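PDB 5G23: type-iv like pilin ttha1219 from Thermus thermophilus, which probably serves as a type IV pilin-like subunit in natural competence and DNA uptake, with structural similarity to the pseudopilins of type II secretion systems. Local coordinates for residues S50-V55 with P133-D138; G98-E103 with A120-G125; R105-E110 with L116-C121; V147-G152 with Q158-N163. All blocks are in the same frame, centred on the assembly; numbering follows the deposited sequence.

In the fold
All four contacts reach one seven-stranded antiparallel sheet. Contact 3 is its hairpin of strands 104-112 and 115-122, contact 1 brings helix 44-61 against the neighbouring outermost strand 132-134, and contact 2 clasps a loop to the far end of strand 115-122. Contact 1 is buried and largely apolar and touches contact 3 through Leu-116 and Trp-118. Contact 2 lies nearer the surface and depends on a lysine and its acceptors. Contact 3, partly buried, combines paired backbones with an aromatic stack. Contact 4 lies toward the other side of the sheet, about 18 Å from contact 3 between centres, where a tyrosine of the four-stranded sheet meets Gln-160 of strand 160-165 and Gln-158 just before it.

Contact 1 (S50-V55 with P133-D138)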
loop_
_atom_site.group_PDB
_atom_site.type_symbol
_atom_site.label_atom_id
_atom_site.label_comp_id
_atom_site.label_asym_id
_atom_site.label_seq_id
_atom_site.Cartn_x
_atom_site.Cartn_y
_atom_site.Cartn_z
ATOM N N SER B 50 2.923 -9.440 -0.036
ATOM C CA SER B 50 3.952 -8.353 -0.079
ATOM C C SER B 50 3.304 -6.954 -0.246
ATOM O O SER B 50 3.701 -6.058 0.438
ATOM C CB SER B 50 4.985 -8.575 -1.178
ATOM O OG SER B 50 5.683 -9.785 -0.796
ATOM N N LEU B 51 2.268 -6.843 -1.075
ATOM C CA LEU B 51 1.534 -5.608 -1.213
ATOM C C LEU B 51 0.933 -5.230 0.148
ATOM O O LEU B 51 0.956 -4.057 0.539
ATOM C CB LEU B 51 0.454 -5.743 -2.281
ATOM C CG LEU B 51 0.924 -5.737 -3.733
ATOM C CD1 LEU B 51 -0.231 -6.124 -4.634
ATOM C CD2 LEU B 51 1.407 -4.370 -4.126
ATOM N N THR B 52 0.337 -6.213 0.821
ATOM C CA THR B 52 -0.366 -5.988 2.075
ATOM C C THR B 52 0.616 -5.509 3.106
ATOM O O THR B 52 0.385 -4.531 3.837
ATOM C CB THR B 52 -1.077 -7.311 2.553
ATOM O OG1 THR B 52 -2.025 -7.702 1.582
ATOM C CG2 THR B 52 -1.807 -7.117 3.835
ATOM N N ALA B 53 1.786 -6.135 3.139
ATOM C CA ALA B 53 2.787 -5.685 4.087
ATOM C C ALA B 53 3.297 -4.266 3.824
ATOM O O ALA B 53 3.531 -3.519 4.785
ATOM C CB ALA B 53 3.972 -6.635 4.070
ATOM N N THR B 54 3.437 -3.895 2.562
ATOM C CA THR B 54 3.876 -2.521 2.207
ATOM C C THR B 54 2.828 -1.530 2.672
ATOM O O THR B 54 3.192 -0.522 3.253
ATOM C CB THR B 54 4.075 -2.395 0.705
ATOM O OG1 THR B 54 5.078 -3.350 0.308
ATOM C CG2 THR B 54 4.448 -0.988 0.259
ATOM N N VAL B 55 1.517 -1.874 2.533
ATOM C CA VAL B 55 0.476 -0.932 2.967
ATOM C C VAL B 55 0.549 -0.745 4.466
ATOM O O VAL B 55 0.497 0.348 4.963
ATOM C CB VAL B 55 -0.917 -1.407 2.512
ATOM C CG1 VAL B 55 -2.056 -0.584 3.119
ATOM C CG2 VAL B 55 -1.030 -1.342 0.962
ATOM N N PRO B 133 -12.097 -3.338 3.253
ATOM C CA PRO B 133 -11.351 -4.579 3.010
ATOM C C PRO B 133 -9.886 -4.350 2.700
ATOM O O PRO B 133 -9.541 -3.374 2.047
ATOM C CB PRO B 133 -12.018 -5.179 1.759
ATOM C CG PRO B 133 -13.280 -4.374 1.520
ATOM C CD PRO B 133 -13.205 -3.098 2.308
ATOM N N VAL B 134 -9.012 -5.198 3.191
ATOM C CA VAL B 134 -7.645 -5.144 2.715
ATOM C C VAL B 134 -7.364 -6.392 1.884
ATOM O O VAL B 134 -7.011 -6.304 0.722
ATOM C CB VAL B 134 -6.645 -5.067 3.920
ATOM C CG1 VAL B 134 -5.177 -5.042 3.448
ATOM C CG2 VAL B 134 -6.912 -3.783 4.700
ATOM N N LEU B 135 -7.560 -7.555 2.493
ATOM C CA LEU B 135 -7.186 -8.817 1.916
ATOM C C LEU B 135 -8.176 -9.857 2.490
ATOM O O LEU B 135 -8.358 -9.937 3.691
ATOM C CB LEU B 135 -5.719 -9.185 2.388
ATOM C CG LEU B 135 -5.154 -10.522 1.868
ATOM C CD1 LEU B 135 -4.968 -10.511 0.393
ATOM C CD2 LEU B 135 -3.821 -10.833 2.489
ATOM N N GLY B 136 -8.690 -10.724 1.629
ATOM C CA GLY B 136 -9.277 -11.960 2.045
ATOM C C GLY B 136 -10.792 -11.905 2.145
ATOM O O GLY B 136 -11.400 -11.004 1.667
ATOM N N GLY B 137 -11.350 -12.913 2.816
ATOM C CA GLY B 137 -12.796 -13.044 3.031
ATOM C C GLY B 137 -13.490 -13.615 1.771
ATOM O O GLY B 137 -14.702 -13.472 1.591
ATOM N N ASP B 138 -12.743 -14.282 0.907
ATOM C CA ASP B 138 -13.309 -14.908 -0.274
ATOM C C ASP B 138 -12.496 -16.139 -0.673
ATOM O O ASP B 138 -12.237 -17.022 0.132
ATOM C CB ASP B 138 -13.360 -13.827 -1.421
ATOM C CG ASP B 138 -11.940 -13.036 -1.708
ATOM O OD1 ASP B 138 -10.773 -13.519 -1.577
ATOM O OD2 ASP B 138 -11.989 -11.836 -2.107
#
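Thr-52 packs against Val-134 and Leu-135 where the N-terminal helix of this pilin lies on the outermost strand of the seven-stranded antiparallel sheet. Val-134 and Leu-135 form a classic beta bulge facing Leu-116, and both direct their side chains toward the helix. From CB, which points at the bulge, the threonine forks. Its methyl CG2 stands anti to the backbone N and meets Val-134 CG1 at 4.0 Å, methyl to methyl. Val-134 presents this branch because CG1 is anti to its own backbone N (chi1 179°). The other branch of Thr-52, OG1, sits beside the backbone N (chi1 -61°) and hydrogen-bonds to the carbonyl O of Glu-48, one helical turn back. With that bond made inside the helix, the buried hydroxyl oxygen can lie against hydrocarbon, and the Leu-135 side chain crosses that of Thr-52 at about a right angle. No hydrogen bond joins the two segments, which bury 130 Å² by van der Waals contact. Leu-116 also touches Thr-52, as does Leu-51 of the second subunit, so Thr-52 belongs to the subunit interface too. At the tip of the polar branch, OG1 of Thr-52 is 3.7 Å from CD2 of Leu-135 and 4.1 Å from its CB.

Contact 2 (G98-E103 with A120-G125)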
loop_
_atom_site.group_PDB
_atom_site.type_symbol
_atom_site.label_atom_id
_atom_site.label_comp_id
_atom_site.label_asym_id
_atom_site.label_seq_id
_atom_site.Cartn_x
_atom_site.Cartn_y
_atom_site.Cartn_z
ATOM N N GLY B 98 -4.354 14.582 4.081
ATOM C CA GLY B 98 -4.872 15.630 3.212
ATOM C C GLY B 98 -5.731 16.773 3.749
ATOM O O GLY B 98 -5.501 17.923 3.376
ATOM N N GLU B 99 -6.725 16.464 4.598
ATOM C CA GLU B 99 -7.589 17.472 5.240
ATOM C C GLU B 99 -7.414 17.574 6.795
ATOM O O GLU B 99 -8.282 18.120 7.504
ATOM C CB GLU B 99 -9.053 17.163 4.922
ATOM C CG GLU B 99 -9.365 16.797 3.468
ATOM C CD GLU B 99 -10.745 16.167 3.377
ATOM O OE1 GLU B 99 -11.180 15.612 4.411
ATOM O OE2 GLU B 99 -11.395 16.243 2.302
ATOM N N SER B 100 -6.283 17.116 7.316
ATOM C CA SER B 100 -6.141 17.012 8.761
ATOM C C SER B 100 -4.840 17.610 9.209
ATOM O O SER B 100 -4.303 17.186 10.241
ATOM C CB SER B 100 -6.236 15.559 9.230
ATOM O OG SER B 100 -7.314 14.878 8.636
ATOM N N MET B 101 -4.348 18.605 8.467
ATOM C CA MET B 101 -3.113 19.307 8.834
ATOM C C MET B 101 -3.098 19.792 10.320
ATOM O O MET B 101 -4.014 20.486 10.777
ATOM C CB MET B 101 -2.908 20.471 7.861
ATOM C CG MET B 101 -2.737 20.013 6.408
ATOM S SD MET B 101 -4.206 20.166 5.343
ATOM C CE MET B 101 -3.477 20.171 3.692
ATOM N N GLY B 102 -2.074 19.391 11.081
ATOM C CA GLY B 102 -1.989 19.717 12.513
ATOM C C GLY B 102 -3.029 19.062 13.397
ATOM O O GLY B 102 -3.275 19.484 14.530
ATOM N N GLU B 103 -3.661 18.041 12.864
ATOM C CA GLU B 103 -4.702 17.272 13.576
ATOM C C GLU B 103 -4.335 15.788 13.726
ATOM O O GLU B 103 -3.672 15.200 12.869
ATOM C CB GLU B 103 -6.029 17.484 12.839
ATOM C CG GLU B 103 -6.537 18.892 13.084
ATOM C CD GLU B 103 -7.711 19.299 12.183
ATOM O OE1 GLU B 103 -8.108 18.512 11.259
ATOM O OE2 GLU B 103 -8.213 20.439 12.411
ATOM N N ALA B 120 -10.013 4.078 9.499
ATOM C CA ALA B 120 -9.368 5.314 9.768
ATOM C C ALA B 120 -10.313 6.326 10.395
ATOM O O ALA B 120 -11.490 6.300 10.119
ATOM C CB ALA B 120 -8.808 5.913 8.487
ATOM N N CYS B 121 -9.790 7.227 11.186
ATOM C CA CYS B 121 -10.607 8.229 11.823
ATOM C C CYS B 121 -9.820 9.445 12.092
ATOM O O CYS B 121 -8.587 9.467 12.036
ATOM C CB CYS B 121 -11.209 7.663 13.162
ATOM S SG CYS B 121 -9.966 7.116 14.360
ATOM N N LYS B 122 -10.518 10.482 12.422
ATOM C CA LYS B 122 -9.906 11.725 12.806
ATOM C C LYS B 122 -10.270 12.105 14.240
ATOM O O LYS B 122 -11.395 11.923 14.661
ATOM C CB LYS B 122 -10.401 12.788 11.853
ATOM C CG LYS B 122 -9.612 14.055 11.921
ATOM C CD LYS B 122 -10.317 15.096 11.049
ATOM C CE LYS B 122 -9.774 16.462 11.215
ATOM N NZ LYS B 122 -10.036 17.127 9.906
ATOM N N GLY B 123 -9.321 12.659 14.944
ATOM C CA GLY B 123 -9.569 13.209 16.279
ATOM C C GLY B 123 -8.782 12.470 17.319
ATOM O O GLY B 123 -8.558 11.282 17.218
ATOM N N GLU B 124 -8.344 13.175 18.339
ATOM C CA GLU B 124 -7.683 12.554 19.461
ATOM C C GLU B 124 -8.514 11.393 20.029
ATOM O O GLU B 124 -9.685 11.577 20.311
ATOM C CB GLU B 124 -7.506 13.593 20.540
ATOM C CG GLU B 124 -6.669 14.829 20.197
ATOM C CD GLU B 124 -7.343 15.839 19.212
ATOM O OE1 GLU B 124 -8.597 15.817 18.980
ATOM O OE2 GLU B 124 -6.608 16.692 18.661
ATOM N N GLY B 125 -7.927 10.214 20.159
ATOM C CA GLY B 125 -8.610 9.008 20.693
ATOM C C GLY B 125 -9.741 8.453 19.847
ATOM O O GLY B 125 -10.602 7.690 20.355
#
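Lys-122 reaches from the end of strand 115-122 into the loop of residues 98-103, and its long side chain carries the contact. The ionic part is a salt bridge to Glu-103, with OE1 2.7 Å from NZ of Lys-122; OE1 stands too close to a neighbouring atom in the model, so its place, and with it this distance, is doubtful. The two chains cross obliquely, each extended beyond CG. A hydrogen bond supplies the second grip: NZ of Lys-122 donates to the backbone O of Glu-99 over 3.1 Å, approaching from above the carbonyl plane, 38° out of it. Lys-122 gains its reach from a first torsion that sets CG anti to the backbone N (chi1 -166°), followed by a stretched chain. Van der Waals contact fills in between, as CD of Lys-122 passes 3.9 Å from OG of Ser-100. That hydroxyl has its polar partner in Arg-105, whose NH1 hydrogen-bonds to it. Backbone bonds shape the loop, with N of Glu-103 bound to O of Ser-100 at 2.8 Å. Beside the lysine, Cys-121 forms a disulfide with Cys-126, tying the strand to the chain that follows it. Ser-100 to Glu-103 make a type II beta turn with Gly-102, at positive phi, in its third position, and the lysine ties Glu-99, just before this turn, and Glu-103, at its close, to the end of the neighbouring hairpin strand.

Contact 3 (R105-E110 with L116-C121); sequences RGTGYE and LRWGAC
Tyr-109 and Trp-118 face each other as a non-hydrogen-bonded pair of an antiparallel beta hairpin, their rings in an offset stack. The tyrosine ring and the five-membered indole ring have centroids 4.7 Å apart and planes at 30°. CD1 of Trp-118 lies over one face of the tyrosine, toward the rim, 3.3 Å from its CE1. At the indole edge, in the ring plane, NE1 of Trp-118 donates to OG1 of Thr-107 over 2.9 Å at 157°. Thr-107 offers this oxygen by setting it anti to the backbone N (chi1 -167°). A phenylalanine in place of Trp-118 would probably keep part of the stack but leave OG1 of Thr-107 without its indole donor. Around these side chains, reciprocal backbone bonds join Gly-106 with Cys-121, Gly-108 with Gly-119 and Glu-110 with Arg-117, fixing the register. On the face carrying SG of Cys-121, a CB on Gly-106 would fall only 2.7 Å from that sulfur, a clash that glycine avoids. Farther out, Glu-59 of helix 44-61 touches the side chains of both Tyr-109 and Trp-118, and its OE2 hydrogen-bonds to OG1 of Thr-107; Arg-58 of the second subunit packs on Trp-118. With the indole as donor on one side, the hydroxyl probably gives its own proton to the carboxylate, so that hydrogen bonds would run on from sheet to helix.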
loop_
_atom_site.group_PDB
_atom_site.type_symbol
_atom_site.label_atom_id
_atom_site.label_comp_id
_atom_site.label_asym_id
_atom_site.label_seq_id
_atom_site.Cartn_x
_atom_site.Cartn_y
_atom_site.Cartn_z
ATOM N N ARG B 105 -4.881 11.784 13.665
ATOM C CA ARG B 105 -5.592 10.775 12.941
ATOM C C ARG B 105 -5.353 9.396 13.574
ATOM O O ARG B 105 -4.338 9.183 14.186
ATOM C CB ARG B 105 -5.113 10.725 11.533
ATOM C CG ARG B 105 -5.656 11.985 10.853
ATOM C CD ARG B 105 -5.789 11.806 9.367
ATOM N NE ARG B 105 -6.751 10.747 9.148
ATOM C CZ ARG B 105 -8.027 10.950 8.862
ATOM N NH1 ARG B 105 -8.507 12.181 8.762
ATOM N NH2 ARG B 105 -8.804 9.886 8.669
ATOM N N GLY B 106 -6.332 8.522 13.432
ATOM C CA GLY B 106 -6.239 7.150 13.880
ATOM C C GLY B 106 -6.287 6.180 12.723
ATOM O O GLY B 106 -6.843 6.438 11.649
ATOM N N THR B 107 -5.789 5.005 13.003
ATOM C CA THR B 107 -5.750 3.933 12.070
ATOM C C THR B 107 -5.893 2.632 12.823
ATOM O O THR B 107 -5.381 2.488 13.949
ATOM C CB THR B 107 -4.429 4.007 11.245
ATOM O OG1 THR B 107 -4.537 3.128 10.112
ATOM C CG2 THR B 107 -3.199 3.636 12.075
ATOM N N GLY B 108 -6.570 1.686 12.214
ATOM C CA GLY B 108 -6.774 0.336 12.815
ATOM C C GLY B 108 -6.878 -0.816 11.814
ATOM O O GLY B 108 -7.450 -0.674 10.709
ATOM N N TYR B 109 -6.323 -1.961 12.210
ATOM C CA TYR B 109 -6.390 -3.158 11.449
ATOM C C TYR B 109 -6.920 -4.270 12.329
ATOM O O TYR B 109 -6.534 -4.365 13.502
ATOM C CB TYR B 109 -4.985 -3.549 10.951
ATOM C CG TYR B 109 -4.452 -2.597 9.972
ATOM C CD1 TYR B 109 -4.839 -2.691 8.620
ATOM C CD2 TYR B 109 -3.524 -1.675 10.315
ATOM C CE1 TYR B 109 -4.350 -1.797 7.695
ATOM C CE2 TYR B 109 -3.020 -0.782 9.394
ATOM C CZ TYR B 109 -3.446 -0.846 8.091
ATOM O OH TYR B 109 -2.889 -0.004 7.157
ATOM N N GLU B 110 -7.752 -5.122 11.764
ATOM C CA GLU B 110 -8.275 -6.348 12.439
ATOM C C GLU B 110 -8.619 -7.420 11.448
ATOM O O GLU B 110 -8.879 -7.109 10.317
ATOM C CB GLU B 110 -9.609 -6.010 13.136
ATOM C CG GLU B 110 -9.537 -4.971 14.233
ATOM C CD GLU B 110 -10.769 -4.966 15.121
ATOM O OE1 GLU B 110 -11.475 -6.028 15.211
ATOM O OE2 GLU B 110 -11.045 -3.877 15.703
ATOM N N LEU B 116 -8.667 -9.532 6.468
ATOM C CA LEU B 116 -8.044 -8.466 7.107
ATOM C C LEU B 116 -8.770 -7.182 6.649
ATOM O O LEU B 116 -8.947 -6.985 5.479
ATOM C CB LEU B 116 -6.551 -8.426 6.745
ATOM C CG LEU B 116 -5.701 -7.284 7.309
ATOM C CD1 LEU B 116 -5.529 -7.367 8.802
ATOM C CD2 LEU B 116 -4.337 -7.289 6.623
ATOM N N ARG B 117 -9.105 -6.337 7.601
ATOM C CA ARG B 117 -9.784 -5.076 7.386
ATOM C C ARG B 117 -9.099 -3.879 8.038
ATOM O O ARG B 117 -8.314 -4.020 8.973
ATOM C CB ARG B 117 -11.214 -5.182 7.892
ATOM C CG ARG B 117 -12.066 -6.227 7.177
ATOM C CD ARG B 117 -13.518 -6.109 7.658
ATOM N NE ARG B 117 -14.402 -7.007 6.955
ATOM C CZ ARG B 117 -14.499 -8.323 7.224
ATOM N NH1 ARG B 117 -13.753 -8.892 8.201
ATOM N NH2 ARG B 117 -15.308 -9.096 6.513
ATOM N N TRP B 118 -9.362 -2.703 7.494
ATOM C CA TRP B 118 -8.760 -1.483 7.909
ATOM C C TRP B 118 -9.772 -0.407 8.169
ATOM O O TRP B 118 -10.824 -0.318 7.452
ATOM C CB TRP B 118 -7.831 -0.986 6.779
ATOM C CG TRP B 118 -7.233 0.383 7.016
ATOM C CD1 TRP B 118 -6.388 0.787 8.044
ATOM C CD2 TRP B 118 -7.443 1.549 6.215
ATOM N NE1 TRP B 118 -6.028 2.101 7.889
ATOM C CE2 TRP B 118 -6.666 2.599 6.785
ATOM C CE3 TRP B 118 -8.154 1.789 5.030
ATOM C CZ2 TRP B 118 -6.657 3.890 6.267
ATOM C CZ3 TRP B 118 -8.119 3.122 4.475
ATOM C CH2 TRP B 118 -7.380 4.130 5.113
ATOM N N GLY B 119 -9.509 0.444 9.143
ATOM C CA GLY B 119 -10.280 1.702 9.259
ATOM C C GLY B 119 -9.470 2.892 9.732
ATOM O O GLY B 119 -8.335 2.737 10.198
ATOM N N ALA B 120 -10.013 4.078 9.499
ATOM C CA ALA B 120 -9.368 5.314 9.768
ATOM C C ALA B 120 -10.313 6.326 10.395
ATOM O O ALA B 120 -11.490 6.300 10.119
ATOM C CB ALA B 120 -8.808 5.913 8.487
ATOM N N CYS B 121 -9.790 7.227 11.186
ATOM C CA CYS B 121 -10.607 8.229 11.823
ATOM C C CYS B 121 -9.820 9.445 12.092
ATOM O O CYS B 121 -8.587 9.467 12.036
ATOM C CB CYS B 121 -11.209 7.663 13.162
ATOM S SG CYS B 121 -9.966 7.116 14.360
#

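Contact 4 (V147-G152 with Q158-N163)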
loop_
_atom_site.group_PDB
_atom_site.type_symbol
_atom_site.label_atom_id
_atom_site.label_comp_id
_atom_site.label_asym_id
_atom_site.label_seq_id
_atom_site.Cartn_x
_atom_site.Cartn_y
_atom_site.Cartn_z
ATOM N N VAL B 147 0.536 -9.738 15.745
ATOM C CA VAL B 147 1.410 -8.572 15.903
ATOM C C VAL B 147 2.120 -8.727 17.259
ATOM O O VAL B 147 1.461 -8.938 18.258
ATOM C CB VAL B 147 0.611 -7.267 15.954
ATOM C CG1 VAL B 147 1.502 -6.061 16.083
ATOM C CG2 VAL B 147 -0.276 -7.127 14.683
ATOM N N ALA B 148 3.427 -8.654 17.247
ATOM C CA ALA B 148 4.251 -8.629 18.444
ATOM C C ALA B 148 5.015 -7.297 18.464
ATOM O O ALA B 148 5.048 -6.584 17.456
ATOM C CB ALA B 148 5.245 -9.760 18.417
ATOM N N TYR B 149 5.568 -6.948 19.619
ATOM C CA TYR B 149 6.296 -5.729 19.736
ATOM C C TYR B 149 7.630 -5.929 20.473
ATOM O O TYR B 149 7.784 -6.817 21.325
ATOM C CB TYR B 149 5.448 -4.649 20.427
ATOM C CG TYR B 149 5.098 -4.935 21.852
ATOM C CD1 TYR B 149 3.951 -5.628 22.161
ATOM C CD2 TYR B 149 5.844 -4.367 22.937
ATOM C CE1 TYR B 149 3.596 -5.857 23.465
ATOM C CE2 TYR B 149 5.459 -4.560 24.237
ATOM C CZ TYR B 149 4.313 -5.291 24.469
ATOM O OH TYR B 149 3.948 -5.541 25.754
ATOM N N LEU B 150 8.575 -5.061 20.157
ATOM C CA LEU B 150 9.912 -5.165 20.708
ATOM C C LEU B 150 10.080 -4.072 21.737
ATOM O O LEU B 150 9.966 -2.878 21.430
ATOM C CB LEU B 150 10.957 -5.020 19.609
ATOM C CG LEU B 150 12.430 -5.097 20.024
ATOM C CD1 LEU B 150 12.749 -6.411 20.748
ATOM C CD2 LEU B 150 13.298 -4.939 18.813
ATOM N N GLU B 151 10.286 -4.455 22.993
ATOM C CA GLU B 151 10.475 -3.489 24.084
ATOM C C GLU B 151 11.810 -3.759 24.750
ATOM O O GLU B 151 12.027 -4.840 25.322
ATOM C CB GLU B 151 9.398 -3.596 25.146
ATOM C CG GLU B 151 9.587 -2.597 26.294
ATOM C CD GLU B 151 8.690 -2.860 27.471
ATOM O OE1 GLU B 151 7.813 -3.734 27.380
ATOM O OE2 GLU B 151 8.873 -2.160 28.499
ATOM N N GLY B 152 12.740 -2.829 24.614
ATOM C CA GLY B 152 14.068 -3.002 25.230
ATOM C C GLY B 152 14.791 -4.273 24.864
ATOM O O GLY B 152 15.344 -4.895 25.741
ATOM N N GLN B 158 1.143 -9.325 23.788
ATOM C CA GLN B 158 0.265 -9.189 24.927
ATOM C C GLN B 158 -0.457 -7.880 24.715
ATOM O O GLN B 158 -0.038 -7.030 23.914
ATOM C CB GLN B 158 1.034 -9.174 26.247
ATOM C CG GLN B 158 2.124 -8.132 26.348
ATOM C CD GLN B 158 3.089 -8.342 27.502
ATOM O OE1 GLN B 158 3.715 -9.408 27.612
ATOM N NE2 GLN B 158 3.149 -7.388 28.391
ATOM N N ALA B 159 -1.530 -7.691 25.485
ATOM C CA ALA B 159 -2.268 -6.399 25.467
ATOM C C ALA B 159 -1.296 -5.328 25.816
ATOM O O ALA B 159 -0.552 -5.406 26.832
ATOM C CB ALA B 159 -3.380 -6.402 26.481
ATOM N N GLN B 160 -1.306 -4.274 25.065
ATOM C CA GLN B 160 -0.422 -3.204 25.404
ATOM C C GLN B 160 -0.868 -1.899 24.846
ATOM O O GLN B 160 -1.270 -1.867 23.691
ATOM C CB GLN B 160 0.885 -3.596 24.745
ATOM C CG GLN B 160 1.819 -2.466 24.422
ATOM C CD GLN B 160 2.727 -2.188 25.608
ATOM O OE1 GLN B 160 2.290 -2.238 26.767
ATOM N NE2 GLN B 160 4.001 -2.018 25.335
ATOM N N ALA B 161 -0.762 -0.839 25.633
ATOM C CA ALA B 161 -1.010 0.516 25.149
ATOM C C ALA B 161 0.244 1.317 25.297
ATOM O O ALA B 161 0.921 1.228 26.334
ATOM C CB ALA B 161 -2.163 1.190 25.876
ATOM N N VAL B 162 0.583 2.102 24.309
ATOM C CA VAL B 162 1.712 3.033 24.454
ATOM C C VAL B 162 1.195 4.445 24.581
ATOM O O VAL B 162 0.411 4.906 23.745
ATOM C CB VAL B 162 2.635 2.997 23.254
ATOM C CG1 VAL B 162 3.764 4.001 23.397
ATOM C CG2 VAL B 162 3.205 1.598 23.082
ATOM N N ASN B 163 1.678 5.133 25.614
ATOM C CA ASN B 163 1.373 6.561 25.859
ATOM C C ASN B 163 2.641 7.405 25.692
ATOM O O ASN B 163 3.719 7.060 26.186
ATOM C CB ASN B 163 0.773 6.722 27.268
ATOM C CG ASN B 163 -0.516 5.885 27.446
ATOM O OD1 ASN B 163 -0.588 4.999 28.330
ATOM N ND2 ASN B 163 -1.477 6.045 26.532
HETATM O O HOH W 1 1.142 -7.619 21.300
#
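Tyr-149 of strand 141-151 meets Gln-158 and Gln-160 with no backbone hydrogen bond across the contact, so the two segments approach through side chains and one water. The tyrosine ring projects toward the glutamines, its CG placed between the backbone N and the carbonyl carbon (chi1 65°). Over one face lies CG of Gln-160, 4.1 Å from the ring centroid and 24° off the normal, a CH-pi contact. Beyond it the glutamine chain bends at chi2, which carries the amide across the ring from the CE1 side toward CE2, the two planes 23° apart, until NE2 of Gln-160 comes within 3.1 Å of CE2 of Tyr-149. Strand 141-151 belongs to the four-stranded antiparallel sheet and strand 160-165 to the seven-stranded one, so the ring bridges the two sheets of the pilin's globular part. Leu-74 of the larger sheet and Leu-176 of the smaller also touch the tyrosine side chain. Gln-158 comes to the phenolic end, its CG 3.2 Å from OH of Tyr-149 and its amide turned nearly perpendicular to the ring. NE2 of Gln-158 is close to that OH, but the angle is too poor for a hydrogen bond. A leucine at Tyr-149 would probably leave CG of Gln-160 without its aromatic face and open a gap beside Gln-158. At the ring edge, in its plane, a water accepts from N of Gln-158 over 3.0 Å and donates a weak bond to O of Val-147 at 3.3 Å.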